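Periplasmic binding protein/LacI transcriptional regulator (Burkholderia multivorans, PDB 4YLE) probably binds a simple sugar in the periplasm and delivers it to an ABC transporter for uptake into the cell. Local coordinates at residues A[169-172]-A[178-181]; A[31-36]-A[289-294]; A[279-284]-A[308-313]; A[216-219]-A[223-226]; A[68-73]-A[86-91]. All coordinates share one frame; numbering follows the deposited sequence.

Contact 1: A[169-172]-A[178-181]; sequences IVEG and NAQQ
The methyl group of Ala-179 lies over the backbone of Gly-172, with Ala-179 CB 3.7 Å from Gly-172 C and 3.8 Å from Gly-172 CA. This is the turn of a beta-alpha-beta unit in a periplasmic binding protein fold: strand 166-171 ends, a short loop follows, and helix 177-193 starts back along the sheet. With no side chain on Gly-172, the first turn of the helix comes close to the strand end, and the CA atoms of Gly-172 and Ala-179 are 4.7 Å apart. Glu-171 flanks the pair more loosely, its CG 4.4 Å from the Ala-179 CB. The glutamate chain is extended through its first two torsions (chi1 172°, chi2 172°), which carries the carboxylate past the alanine to hydrogen bonds with Thr-183 through OE2 and Ser-174 through OE1. One residue before the alanine, Asn-178 turns elsewhere, and its ND2 makes a weak hydrogen bond to the bound unknown ligand, so the start of the helix borders the ligand site. No direct hydrogen bond joins the two segments. A water closes the polar gap instead, accepting from Gly-172 N at 2.8 Å and donating to Ala-179 O at 2.9 Å.

Contact 2: A[31-36]-A[289-294]; sequences GKPKVA and TALKAI
Pro-33 and Leu-291 meet at about a right angle, the proline ring set against a single leucine methyl: CG of Pro-33 is 4.0 Å from CD2 of Leu-291. That same methyl also reaches Val-35, whose CG2 approaches it to 3.7 Å, the two side chains crossing at a slant. Two residues apart on an extended chain, Pro-33 and Val-35 both direct CB toward the helix, and CD2 of Leu-291 is shared between them. In Leu-291, CG stands anti to the carbonyl carbon (chi1 -64°), and this torsion together with chi2 (174°) brings CD2 to the strand although CB itself does not point there. One helical turn on, Ile-294 adds a second apolar contact, with CD1 4.1 Å from CB of Pro-33, so the proline is touched by both helix residues. Nothing polar crosses between the segments. Beyond them, Ile-294 also rests on Ala-95 and Val-35 on Val-97, both of the neighbouring strand 95-98, which extends the apolar layer along the sheet. Helix 279-295, from late in the sequence, is thereby laid against the first strand, 34-39, an alpha-on-beta layer characteristic of the alpha/beta sandwich lobes of periplasmic binding proteins.

Contact 3: A[279-284]-A[308-313]; sequences AAKQAV and ETPVDL
Helix 279-284 and the extended segment 308-313 come closest at Gln-282 and Thr-309, whose CA atoms are 7.0 Å apart. That spacing leaves the contact to side chains, and no hydrogen bond crosses it. Thr-309 directs its CB toward the helix and meets two successive helical residues. Its methyl CG2 lies 3.8 Å from CD of Lys-281, the two side chains sliding past each other in opposite directions, while OG1 sits 3.8 Å from CG of Gln-282, a van der Waals approach at roughly a right angle. The lysine takes part through its methylene groups. Its CG stands anti to the backbone N (chi1 179°), and the bends further out, at chi3 (-86°) and chi4, carry the chain across Pro-310 at about a right angle, CE 3.8 Å from the proline CD. The amide of Gln-282 looks elsewhere: NE2 donates to the carbonyl oxygen of Gln-277, just ahead of the helix. On the strand side, Thr-309 rests on Val-142 and Pro-144 and pairs through its backbone with Gly-143. The helix start thus packs on the beginning of the broken strand 308-314, at Thr-309 and Pro-310, beside strand 141-144. The Gln-282 side chain is about 6 Å from the bound unknown ligand, and segment 308-313 runs from one lobe towards the other, consistent with a hinge crossover of a periplasmic binding protein.

Contact 4: A[216-219]-A[223-226]; sequences AMLN and NLKA
Leu-224 packs against Met-217, a selenomethionine, and Leu-218 in the helix-to-strand return of an alpha/beta lobe typical of periplasmic binding proteins, reaching back from the loop to the last turns of helix 207-220. Its CB points toward the helix. The next atom, CG, stands anti to the backbone N (chi1 -157°), which sends the branch across the gap. At the tip, the methyl CD2 makes both contacts with the helix, and the first of them is with CB of Met-217 at 4.3 Å. Met-217 offers only the root of its chain here, because its extended outer part leads away to Val-170, Ser-199 and Gln-201 on the sheet. Beyond the segments, the Leu-224 side chain also touches Val-198 of strand 196-202, and Leu-218 has further neighbours in Ala-241 and Val-242 of helix 232-244. No hydrogen bond links the two segments; Lys-225 pairs through its backbone with Gln-166 just ahead of strand 226-229. The side chains of Leu-218 and Leu-224 cross at about a right angle, so they do not run alongside one another but meet methyl to methyl, CD2 of Leu-224 lying 4.0 Å from CD2 of Leu-218.

Contact 5: A[68-73]-A[86-91]; sequences ITNGIK and EQMIVS
Met-88, a selenomethionine, folds its side chain down from helix 78-90 onto strand 66-72 and touches two residues there with its last two atoms. The selenium SE lies 4.1 Å from CG2 of Ile-68, and the terminal methyl CE lies 3.7 Å from OD1 of Asn-70. Its conformation explains this reach: CG stands anti to the carbonyl carbon, and further bends at chi2 (-55°) and chi3 (103°) curl the chain, so that selenium and methyl face different strand residues. Ile-68 presents its short branch, since CG2 stands anti to the backbone N while CG1 stands beside the backbone N and continues, bent again at chi2 (-58°), away from the selenium. Asn-70 has CG anti to the carbonyl carbon, and its amide oxygen is the atom that meets the methyl. This is a van der Waals touch, as no hydrogen bond crosses between the segments. Both strand residues direct CB toward the helix, and both side chains cross Met-88 at a slant. Thr-69, between them, turns the other way, its OG1 hydrogen-bonded to Glu-51 and Lys-55. Met-88 also rests on Ala-36 of the adjacent strand 34-39, while Asn-70 touches Ile-84 one turn earlier in the helix. Helix 78-90 thus lies over the outermost strand, 66-72, and its inner neighbour, with Ile-89 turned to helix 107-115.

Contacts 2, 3 and 5 all belong to the seven-stranded sheet, and contacts 1 and 4 to the four-stranded one. Contacts 2 and 3 use the same helix, 279-295, at its two ends, whereas contacts 2 and 5 meet where strands 34-39 and 66-72 run side by side, Val-35 O lying 2.8 Å from Ile-68 N. Contacts 1 and 4 meet through Met-217. These two are the buried pair; the others are partly exposed. Chemistry follows position only in part: contacts 2 and 4, far from the chain's centre, are purely apolar, and contacts 1 and 3, near the ligand, mix in polar groups, but so does contact 5, through an amide oxygen. Only contact 1 is bridged by water.

Contact 1: A[169-172]-A[178-181]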
loop_
_atom_site.group_PDB
_atom_site.type_symbol
_atom_site.label_atom_id
_atom_site.label_comp_id
_atom_site.label_asym_id
_atom_site.label_seq_id
_atom_site.Cartn_x
_atom_site.Cartn_y
_atom_site.Cartn_z
ATOM N N ILE A 169 2.408 -14.380 9.581
ATOM C CA ILE A 169 2.062 -13.168 8.839
ATOM C C ILE A 169 3.274 -12.239 8.789
ATOM O O ILE A 169 3.831 -11.848 9.825
ATOM C CB ILE A 169 0.863 -12.454 9.473
ATOM C CG1 ILE A 169 -0.332 -13.390 9.448
ATOM C CG2 ILE A 169 0.543 -11.136 8.741
ATOM C CD1 ILE A 169 -1.591 -12.843 10.132
ATOM N N VAL A 170 3.675 -11.910 7.573
ATOM C CA VAL A 170 4.737 -10.955 7.322
ATOM C C VAL A 170 4.066 -9.612 6.988
ATOM O O VAL A 170 3.453 -9.454 5.943
ATOM C CB VAL A 170 5.668 -11.408 6.203
ATOM C CG1 VAL A 170 6.896 -10.473 6.125
ATOM C CG2 VAL A 170 6.122 -12.825 6.440
ATOM N N GLU A 171 4.188 -8.667 7.917
ATOM C CA GLU A 171 3.431 -7.432 7.923
ATOM C C GLU A 171 4.195 -6.265 7.310
ATOM O O GLU A 171 5.420 -6.268 7.276
ATOM C CB GLU A 171 3.081 -7.152 9.381
ATOM C CG GLU A 171 2.475 -5.882 9.735
ATOM C CD GLU A 171 2.065 -5.962 11.172
ATOM O OE1 GLU A 171 2.869 -5.628 12.074
ATOM O OE2 GLU A 171 0.950 -6.445 11.377
ATOM N N GLY A 172 3.473 -5.284 6.786
ATOM C CA GLY A 172 4.121 -4.049 6.342
ATOM C C GLY A 172 4.624 -3.209 7.514
ATOM O O GLY A 172 4.663 -3.654 8.672
ATOM N N ASN A 178 -2.573 0.721 6.412
ATOM C CA ASN A 178 -2.810 -0.356 5.461
ATOM C C ASN A 178 -2.104 -1.634 5.895
ATOM O O ASN A 178 -2.635 -2.717 5.704
ATOM C CB ASN A 178 -2.461 0.042 4.011
ATOM C CG ASN A 178 -1.050 0.510 3.811
ATOM O OD1 ASN A 178 -0.369 0.947 4.723
ATOM N ND2 ASN A 178 -0.609 0.454 2.556
ATOM N N ALA A 179 -0.949 -1.509 6.535
ATOM C CA ALA A 179 -0.265 -2.686 7.087
ATOM C C ALA A 179 -1.118 -3.362 8.159
ATOM O O ALA A 179 -1.309 -4.586 8.133
ATOM C CB ALA A 179 1.061 -2.306 7.639
ATOM N N GLN A 180 -1.654 -2.568 9.087
ATOM C CA GLN A 180 -2.465 -3.096 10.164
ATOM C C GLN A 180 -3.711 -3.764 9.674
ATOM O O GLN A 180 -4.101 -4.813 10.169
ATOM C CB GLN A 180 -2.824 -1.966 11.134
ATOM C CG GLN A 180 -1.614 -1.375 11.795
ATOM C CD GLN A 180 -1.863 -0.012 12.413
ATOM O OE1 GLN A 180 -2.993 0.485 12.445
ATOM N NE2 GLN A 180 -0.795 0.613 12.890
ATOM N N GLN A 181 -4.352 -3.162 8.685
ATOM C CA GLN A 181 -5.613 -3.698 8.206
ATOM C C GLN A 181 -5.408 -4.955 7.377
ATOM O O GLN A 181 -6.265 -5.844 7.404
ATOM C CB GLN A 181 -6.344 -2.627 7.428
ATOM C CG GLN A 181 -6.718 -1.463 8.335
ATOM C CD GLN A 181 -7.622 -1.910 9.476
ATOM O OE1 GLN A 181 -7.225 -1.962 10.654
ATOM N NE2 GLN A 181 -8.817 -2.298 9.119
HETATM O O HOH W 1 0.718 -5.784 6.426
#

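Contact 2: A[31-36]-A[289-294]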
loop_
_atom_site.group_PDB
_atom_site.type_symbol
_atom_site.label_atom_id
_atom_site.label_comp_id
_atom_site.label_asym_id
_atom_site.label_seq_id
_atom_site.Cartn_x
_atom_site.Cartn_y
_atom_site.Cartn_z
ATOM N N GLY A 31 -4.978 29.527 -16.498
ATOM C CA GLY A 31 -3.906 28.593 -16.180
ATOM C C GLY A 31 -4.371 27.218 -15.737
ATOM O O GLY A 31 -5.433 27.088 -15.129
ATOM N N LYS A 32 -3.571 26.198 -16.060
ATOM C CA LYS A 32 -3.788 24.823 -15.588
ATOM C C LYS A 32 -3.425 24.655 -14.114
ATOM O O LYS A 32 -2.381 25.139 -13.689
ATOM C CB LYS A 32 -2.925 23.806 -16.355
ATOM C CG LYS A 32 -2.993 23.749 -17.856
ATOM C CD LYS A 32 -2.105 22.573 -18.297
ATOM C CE LYS A 32 -1.416 22.813 -19.623
ATOM N NZ LYS A 32 -0.290 21.851 -19.804
ATOM N N PRO A 33 -4.241 23.921 -13.338
ATOM C CA PRO A 33 -3.750 23.563 -12.004
ATOM C C PRO A 33 -2.515 22.679 -12.091
ATOM O O PRO A 33 -2.407 21.849 -13.018
ATOM C CB PRO A 33 -4.917 22.782 -11.378
ATOM C CG PRO A 33 -6.062 22.902 -12.321
ATOM C CD PRO A 33 -5.508 23.249 -13.654
ATOM N N LYS A 34 -1.623 22.821 -11.115
ATOM C CA LYS A 34 -0.443 21.965 -11.012
ATOM C C LYS A 34 -0.638 21.021 -9.824
ATOM O O LYS A 34 -0.861 21.458 -8.700
ATOM C CB LYS A 34 0.830 22.794 -10.852
ATOM C CG LYS A 34 2.130 22.038 -11.163
ATOM C CD LYS A 34 3.263 22.979 -11.637
ATOM C CE LYS A 34 4.269 23.330 -10.529
ATOM N NZ LYS A 34 5.653 23.568 -11.058
ATOM N N VAL A 35 -0.574 19.726 -10.100
ATOM C CA VAL A 35 -0.845 18.696 -9.088
ATOM C C VAL A 35 0.418 17.900 -8.818
ATOM O O VAL A 35 1.072 17.448 -9.753
ATOM C CB VAL A 35 -1.955 17.717 -9.550
ATOM C CG1 VAL A 35 -2.243 16.685 -8.485
ATOM C CG2 VAL A 35 -3.243 18.476 -9.890
ATOM N N ALA A 36 0.727 17.700 -7.537
ATOM C CA ALA A 36 1.862 16.890 -7.116
ATOM C C ALA A 36 1.363 15.546 -6.642
ATOM O O ALA A 36 0.448 15.495 -5.819
ATOM C CB ALA A 36 2.641 17.579 -5.998
ATOM N N THR A 289 -10.200 13.825 -7.835
ATOM C CA THR A 289 -10.805 14.365 -6.630
ATOM C C THR A 289 -10.296 15.792 -6.380
ATOM O O THR A 289 -11.082 16.717 -6.106
ATOM C CB THR A 289 -10.507 13.464 -5.407
ATOM O OG1 THR A 289 -11.151 12.198 -5.591
ATOM C CG2 THR A 289 -11.061 14.116 -4.140
ATOM N N ALA A 290 -8.986 15.977 -6.511
ATOM C CA ALA A 290 -8.366 17.275 -6.286
ATOM C C ALA A 290 -8.805 18.281 -7.356
ATOM O O ALA A 290 -9.169 19.418 -7.058
ATOM C CB ALA A 290 -6.858 17.123 -6.269
ATOM N N LEU A 291 -8.788 17.855 -8.613
ATOM C CA LEU A 291 -9.152 18.751 -9.700
ATOM C C LEU A 291 -10.635 19.160 -9.621
ATOM O O LEU A 291 -10.991 20.276 -9.959
ATOM C CB LEU A 291 -8.845 18.096 -11.064
ATOM C CG LEU A 291 -7.369 17.802 -11.386
ATOM C CD1 LEU A 291 -7.238 17.035 -12.684
ATOM C CD2 LEU A 291 -6.523 19.065 -11.468
ATOM N N LYS A 292 -11.492 18.246 -9.190
ATOM C CA LYS A 292 -12.909 18.553 -9.057
ATOM C C LYS A 292 -13.114 19.614 -7.971
ATOM O O LYS A 292 -13.874 20.584 -8.145
ATOM C CB LYS A 292 -13.687 17.264 -8.766
ATOM C CG LYS A 292 -13.815 16.416 -10.024
ATOM C CD LYS A 292 -14.695 15.212 -9.829
ATOM C CE LYS A 292 -14.898 14.483 -11.152
ATOM N NZ LYS A 292 -15.756 13.274 -10.991
ATOM N N ALA A 293 -12.386 19.465 -6.869
ATOM C CA ALA A 293 -12.439 20.442 -5.792
ATOM C C ALA A 293 -11.981 21.786 -6.323
ATOM O O ALA A 293 -12.635 22.802 -6.100
ATOM C CB ALA A 293 -11.590 19.990 -4.617
ATOM N N ILE A 294 -10.885 21.793 -7.068
ATOM C CA ILE A 294 -10.337 23.044 -7.604
ATOM C C ILE A 294 -11.293 23.680 -8.612
ATOM O O ILE A 294 -11.434 24.919 -8.661
ATOM C CB ILE A 294 -8.961 22.810 -8.263
ATOM C CG1 ILE A 294 -7.920 22.482 -7.194
ATOM C CG2 ILE A 294 -8.538 24.005 -9.106
ATOM C CD1 ILE A 294 -6.596 21.967 -7.737
#

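Contact 3: A[279-284]-A[308-313]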
loop_
_atom_site.group_PDB
_atom_site.type_symbol
_atom_site.label_atom_id
_atom_site.label_comp_id
_atom_site.label_asym_id
_atom_site.label_seq_id
_atom_site.Cartn_x
_atom_site.Cartn_y
_atom_site.Cartn_z
ATOM N N ALA A 279 -3.329 0.371 -8.368
ATOM C CA ALA A 279 -2.477 1.514 -8.086
ATOM C C ALA A 279 -2.773 2.739 -8.947
ATOM O O ALA A 279 -2.870 3.874 -8.445
ATOM C CB ALA A 279 -1.046 1.105 -8.251
ATOM N N ALA A 280 -2.882 2.515 -10.249
ATOM C CA ALA A 280 -3.059 3.587 -11.191
ATOM C C ALA A 280 -4.410 4.234 -10.903
ATOM O O ALA A 280 -4.530 5.435 -10.952
ATOM C CB ALA A 280 -3.003 3.074 -12.607
ATOM N N LYS A 281 -5.428 3.418 -10.647
ATOM C CA LYS A 281 -6.753 3.947 -10.318
ATOM C C LYS A 281 -6.700 4.856 -9.097
ATOM O O LYS A 281 -7.295 5.914 -9.107
ATOM C CB LYS A 281 -7.737 2.804 -10.073
ATOM C CG LYS A 281 -9.149 3.285 -9.688
ATOM C CD LYS A 281 -9.943 2.144 -9.042
ATOM C CE LYS A 281 -10.621 1.310 -10.044
ATOM N NZ LYS A 281 -11.706 2.053 -10.726
ATOM N N GLN A 282 -5.976 4.445 -8.054
ATOM C CA GLN A 282 -5.928 5.254 -6.836
ATOM C C GLN A 282 -5.363 6.623 -7.118
ATOM O O GLN A 282 -5.934 7.664 -6.661
ATOM C CB GLN A 282 -5.130 4.573 -5.751
ATOM C CG GLN A 282 -5.776 3.312 -5.250
ATOM C CD GLN A 282 -5.033 2.745 -4.083
ATOM O OE1 GLN A 282 -4.776 3.441 -3.113
ATOM N NE2 GLN A 282 -4.709 1.455 -4.150
ATOM N N ALA A 283 -4.285 6.674 -7.905
ATOM C CA ALA A 283 -3.659 7.954 -8.201
ATOM C C ALA A 283 -4.560 8.796 -9.114
ATOM O O ALA A 283 -4.687 10.010 -8.925
ATOM C CB ALA A 283 -2.328 7.769 -8.833
ATOM N N VAL A 284 -5.144 8.177 -10.130
ATOM C CA VAL A 284 -5.986 8.918 -11.048
ATOM C C VAL A 284 -7.219 9.473 -10.312
ATOM O O VAL A 284 -7.571 10.642 -10.488
ATOM C CB VAL A 284 -6.415 8.057 -12.270
ATOM C CG1 VAL A 284 -7.507 8.725 -13.089
ATOM C CG2 VAL A 284 -5.182 7.791 -13.165
ATOM N N GLU A 308 -14.130 4.506 -1.957
ATOM C CA GLU A 308 -13.483 3.208 -1.820
ATOM C C GLU A 308 -13.178 2.651 -3.188
ATOM O O GLU A 308 -14.062 2.553 -4.034
ATOM C CB GLU A 308 -14.347 2.215 -1.048
ATOM C CG GLU A 308 -13.587 0.919 -0.751
ATOM C CD GLU A 308 -14.423 -0.092 -0.010
ATOM O OE1 GLU A 308 -15.075 0.320 0.961
ATOM O OE2 GLU A 308 -14.429 -1.285 -0.413
ATOM N N THR A 309 -11.927 2.260 -3.388
ATOM C CA THR A 309 -11.523 1.642 -4.641
ATOM C C THR A 309 -11.469 0.140 -4.413
ATOM O O THR A 309 -11.224 -0.299 -3.279
ATOM C CB THR A 309 -10.166 2.178 -5.133
ATOM O OG1 THR A 309 -9.226 2.168 -4.066
ATOM C CG2 THR A 309 -10.263 3.600 -5.594
ATOM N N PRO A 310 -11.714 -0.656 -5.467
ATOM C CA PRO A 310 -11.890 -2.094 -5.244
ATOM C C PRO A 310 -10.593 -2.878 -5.110
ATOM O O PRO A 310 -9.529 -2.419 -5.491
ATOM C CB PRO A 310 -12.642 -2.543 -6.494
ATOM C CG PRO A 310 -12.168 -1.584 -7.554
ATOM C CD PRO A 310 -12.013 -0.279 -6.859
ATOM N N VAL A 311 -10.721 -4.080 -4.557
ATOM C CA VAL A 311 -9.612 -5.022 -4.487
ATOM C C VAL A 311 -10.085 -6.394 -4.993
ATOM O O VAL A 311 -11.091 -6.904 -4.535
ATOM C CB VAL A 311 -9.105 -5.169 -3.066
ATOM C CG1 VAL A 311 -7.970 -6.184 -3.033
ATOM C CG2 VAL A 311 -8.630 -3.850 -2.526
ATOM N N ASP A 312 -9.373 -6.968 -5.952
ATOM C CA ASP A 312 -9.734 -8.289 -6.456
ATOM C C ASP A 312 -8.644 -9.312 -6.232
ATOM O O ASP A 312 -7.458 -9.038 -6.386
ATOM C CB ASP A 312 -10.048 -8.222 -7.935
ATOM C CG ASP A 312 -11.277 -7.406 -8.211
ATOM O OD1 ASP A 312 -12.351 -7.811 -7.739
ATOM O OD2 ASP A 312 -11.156 -6.355 -8.862
ATOM N N LEU A 313 -9.090 -10.518 -5.897
ATOM C CA LEU A 313 -8.207 -11.655 -5.760
ATOM C C LEU A 313 -7.610 -12.031 -7.111
ATOM O O LEU A 313 -8.318 -12.035 -8.129
ATOM C CB LEU A 313 -8.995 -12.816 -5.179
ATOM C CG LEU A 313 -8.328 -14.184 -5.098
ATOM C CD1 LEU A 313 -7.252 -14.153 -4.079
ATOM C CD2 LEU A 313 -9.356 -15.214 -4.723
#

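Contact 4: A[216-219]-A[223-226]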
loop_
_atom_site.group_PDB
_atom_site.type_symbol
_atom_site.label_atom_id
_atom_site.label_comp_id
_atom_site.label_asym_id
_atom_site.label_seq_id
_atom_site.Cartn_x
_atom_site.Cartn_y
_atom_site.Cartn_z
ATOM N N ALA A 216 13.280 -16.521 9.501
ATOM C CA ALA A 216 13.193 -16.703 10.935
ATOM C C ALA A 216 11.964 -17.539 11.274
ATOM O O ALA A 216 12.041 -18.424 12.117
ATOM C CB ALA A 216 13.144 -15.366 11.656
HETATM N N MSE A 217 10.832 -17.261 10.623
HETATM C CA MSE A 217 9.601 -17.970 10.948
HETATM C C MSE A 217 9.698 -19.460 10.570
HETATM O O MSE A 217 9.255 -20.314 11.323
HETATM C CB MSE A 217 8.409 -17.324 10.233
HETATM C CG MSE A 217 8.019 -16.063 10.849
HETATM SE SE MSE A 217 6.605 -15.286 9.744
HETATM C CE MSE A 217 6.281 -13.752 10.944
ATOM N N LEU A 218 10.262 -19.746 9.395
ATOM C CA LEU A 218 10.482 -21.118 8.974
ATOM C C LEU A 218 11.418 -21.839 9.934
ATOM O O LEU A 218 11.224 -23.023 10.258
ATOM C CB LEU A 218 11.049 -21.160 7.546
ATOM C CG LEU A 218 10.048 -20.680 6.498
ATOM C CD1 LEU A 218 10.793 -20.301 5.221
ATOM C CD2 LEU A 218 8.998 -21.715 6.191
ATOM N N ASN A 219 12.449 -21.143 10.390
ATOM C CA ASN A 219 13.356 -21.750 11.370
ATOM C C ASN A 219 12.649 -21.990 12.701
ATOM O O ASN A 219 12.863 -23.024 13.342
ATOM C CB ASN A 219 14.602 -20.888 11.592
ATOM C CG ASN A 219 15.579 -20.956 10.433
ATOM O OD1 ASN A 219 15.773 -22.007 9.843
ATOM N ND2 ASN A 219 16.217 -19.842 10.123
ATOM N N ASN A 223 6.930 -26.809 11.399
ATOM C CA ASN A 223 5.648 -27.253 10.875
ATOM C C ASN A 223 4.829 -26.143 10.191
ATOM O O ASN A 223 3.657 -26.327 9.911
ATOM C CB ASN A 223 4.834 -27.859 12.014
ATOM C CG ASN A 223 5.616 -28.907 12.789
ATOM O OD1 ASN A 223 5.974 -28.724 13.959
ATOM N ND2 ASN A 223 5.888 -30.010 12.130
ATOM N N LEU A 224 5.461 -25.014 9.915
ATOM C CA LEU A 224 4.778 -23.901 9.277
ATOM C C LEU A 224 4.198 -24.310 7.932
ATOM O O LEU A 224 4.864 -24.982 7.149
ATOM C CB LEU A 224 5.736 -22.723 9.081
ATOM C CG LEU A 224 5.001 -21.392 8.948
ATOM C CD1 LEU A 224 4.489 -20.978 10.316
ATOM C CD2 LEU A 224 5.912 -20.319 8.350
ATOM N N LYS A 225 2.960 -23.894 7.657
ATOM C CA LYS A 225 2.298 -24.292 6.413
ATOM C C LYS A 225 2.111 -23.156 5.416
ATOM O O LYS A 225 1.888 -23.415 4.237
ATOM C CB LYS A 225 0.936 -24.887 6.735
ATOM C CG LYS A 225 1.018 -26.160 7.522
ATOM C CD LYS A 225 1.476 -27.303 6.636
ATOM C CE LYS A 225 1.245 -28.633 7.334
ATOM N NZ LYS A 225 1.458 -29.780 6.415
ATOM N N ALA A 226 2.191 -21.902 5.870
ATOM C CA ALA A 226 2.008 -20.783 4.975
ATOM C C ALA A 226 2.580 -19.505 5.553
ATOM O O ALA A 226 2.700 -19.335 6.770
ATOM C CB ALA A 226 0.546 -20.578 4.674
#

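Contact 5: A[68-73]-A[86-91]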
loop_
_atom_site.group_PDB
_atom_site.type_symbol
_atom_site.label_atom_id
_atom_site.label_comp_id
_atom_site.label_asym_id
_atom_site.label_seq_id
_atom_site.Cartn_x
_atom_site.Cartn_y
_atom_site.Cartn_z
ATOM N N ILE A 68 3.320 16.733 -11.261
ATOM C CA ILE A 68 4.692 16.525 -10.769
ATOM C C ILE A 68 4.679 15.270 -9.923
ATOM O O ILE A 68 3.932 15.238 -8.965
ATOM C CB ILE A 68 5.191 17.709 -9.899
ATOM C CG1 ILE A 68 5.002 19.028 -10.641
ATOM C CG2 ILE A 68 6.661 17.501 -9.448
ATOM C CD1 ILE A 68 5.706 19.101 -11.980
ATOM N N THR A 69 5.481 14.259 -10.273
ATOM C CA THR A 69 5.484 12.991 -9.518
ATOM C C THR A 69 6.790 12.864 -8.752
ATOM O O THR A 69 7.842 13.317 -9.202
ATOM C CB THR A 69 5.299 11.742 -10.428
ATOM O OG1 THR A 69 6.443 11.571 -11.267
ATOM C CG2 THR A 69 4.092 11.880 -11.289
ATOM N N ASN A 70 6.718 12.290 -7.556
ATOM C CA ASN A 70 7.912 12.070 -6.749
ATOM C C ASN A 70 7.695 10.883 -5.858
ATOM O O ASN A 70 6.578 10.624 -5.438
ATOM C CB ASN A 70 8.250 13.263 -5.866
ATOM C CG ASN A 70 8.890 14.406 -6.631
ATOM O OD1 ASN A 70 8.303 15.481 -6.782
ATOM N ND2 ASN A 70 10.109 14.184 -7.106
ATOM N N GLY A 71 8.792 10.213 -5.537
ATOM C CA GLY A 71 8.772 9.077 -4.633
ATOM C C GLY A 71 10.017 9.150 -3.784
ATOM O O GLY A 71 10.811 10.095 -3.919
ATOM N N ILE A 72 10.182 8.159 -2.914
ATOM C CA ILE A 72 11.299 8.108 -1.997
ATOM C C ILE A 72 12.125 6.853 -2.287
ATOM O O ILE A 72 11.688 5.964 -3.038
ATOM C CB ILE A 72 10.824 8.151 -0.540
ATOM C CG1 ILE A 72 9.723 7.116 -0.281
ATOM C CG2 ILE A 72 10.301 9.547 -0.230
ATOM C CD1 ILE A 72 9.227 7.080 1.136
ATOM N N LYS A 73 13.298 6.781 -1.678
ATOM C CA LYS A 73 14.313 5.818 -2.081
ATOM C C LYS A 73 14.076 4.436 -1.522
ATOM O O LYS A 73 14.698 3.485 -1.990
ATOM C CB LYS A 73 15.693 6.292 -1.650
ATOM C CG LYS A 73 15.889 6.246 -0.145
ATOM C CD LYS A 73 17.318 6.652 0.249
ATOM C CE LYS A 73 17.397 7.068 1.711
ATOM N NZ LYS A 73 16.590 6.205 2.640
ATOM N N GLU A 86 7.177 19.379 1.633
ATOM C CA GLU A 86 7.596 20.764 1.900
ATOM C C GLU A 86 8.067 21.465 0.623
ATOM O O GLU A 86 7.737 22.628 0.387
ATOM C CB GLU A 86 8.688 20.792 2.978
ATOM C CG GLU A 86 8.131 20.302 4.306
ATOM C CD GLU A 86 9.003 20.601 5.509
ATOM O OE1 GLU A 86 10.219 20.293 5.472
ATOM O OE2 GLU A 86 8.448 21.121 6.504
ATOM N N GLN A 87 8.784 20.733 -0.225
ATOM C CA GLN A 87 9.267 21.271 -1.497
ATOM C C GLN A 87 8.094 21.532 -2.455
ATOM O O GLN A 87 8.143 22.441 -3.286
ATOM C CB GLN A 87 10.286 20.294 -2.092
ATOM C CG GLN A 87 10.659 20.486 -3.558
ATOM C CD GLN A 87 11.336 19.236 -4.131
ATOM O OE1 GLN A 87 11.991 18.476 -3.402
ATOM N NE2 GLN A 87 11.161 19.006 -5.433
HETATM N N MSE A 88 7.035 20.736 -2.332
HETATM C CA MSE A 88 5.830 20.961 -3.125
HETATM C C MSE A 88 5.099 22.215 -2.636
HETATM O O MSE A 88 4.445 22.900 -3.419
HETATM C CB MSE A 88 4.894 19.740 -3.063
HETATM C CG MSE A 88 5.431 18.505 -3.770
HETATM SE SE MSE A 88 5.932 18.780 -5.651
HETATM C CE MSE A 88 7.887 18.881 -5.491
ATOM N N ILE A 89 5.202 22.512 -1.344
ATOM C CA ILE A 89 4.520 23.687 -0.794
ATOM C C ILE A 89 5.220 24.963 -1.260
ATOM O O ILE A 89 4.561 25.978 -1.484
ATOM C CB ILE A 89 4.450 23.654 0.762
ATOM C CG1 ILE A 89 3.616 22.456 1.222
ATOM C CG2 ILE A 89 3.827 24.936 1.306
ATOM C CD1 ILE A 89 3.524 22.231 2.714
ATOM N N VAL A 90 6.540 24.920 -1.436
ATOM C CA VAL A 90 7.253 26.112 -1.891
ATOM C C VAL A 90 6.990 26.364 -3.378
ATOM O O VAL A 90 6.865 27.510 -3.806
ATOM C CB VAL A 90 8.785 26.027 -1.635
ATOM C CG1 VAL A 90 9.073 25.866 -0.153
ATOM C CG2 VAL A 90 9.413 24.892 -2.400
ATOM N N SER A 91 6.877 25.298 -4.162
ATOM C CA SER A 91 6.588 25.436 -5.584
ATOM C C SER A 91 5.144 25.873 -5.845
ATOM O O SER A 91 4.733 25.975 -6.994
ATOM C CB SER A 91 6.857 24.118 -6.315
ATOM O OG SER A 91 8.237 23.807 -6.311
#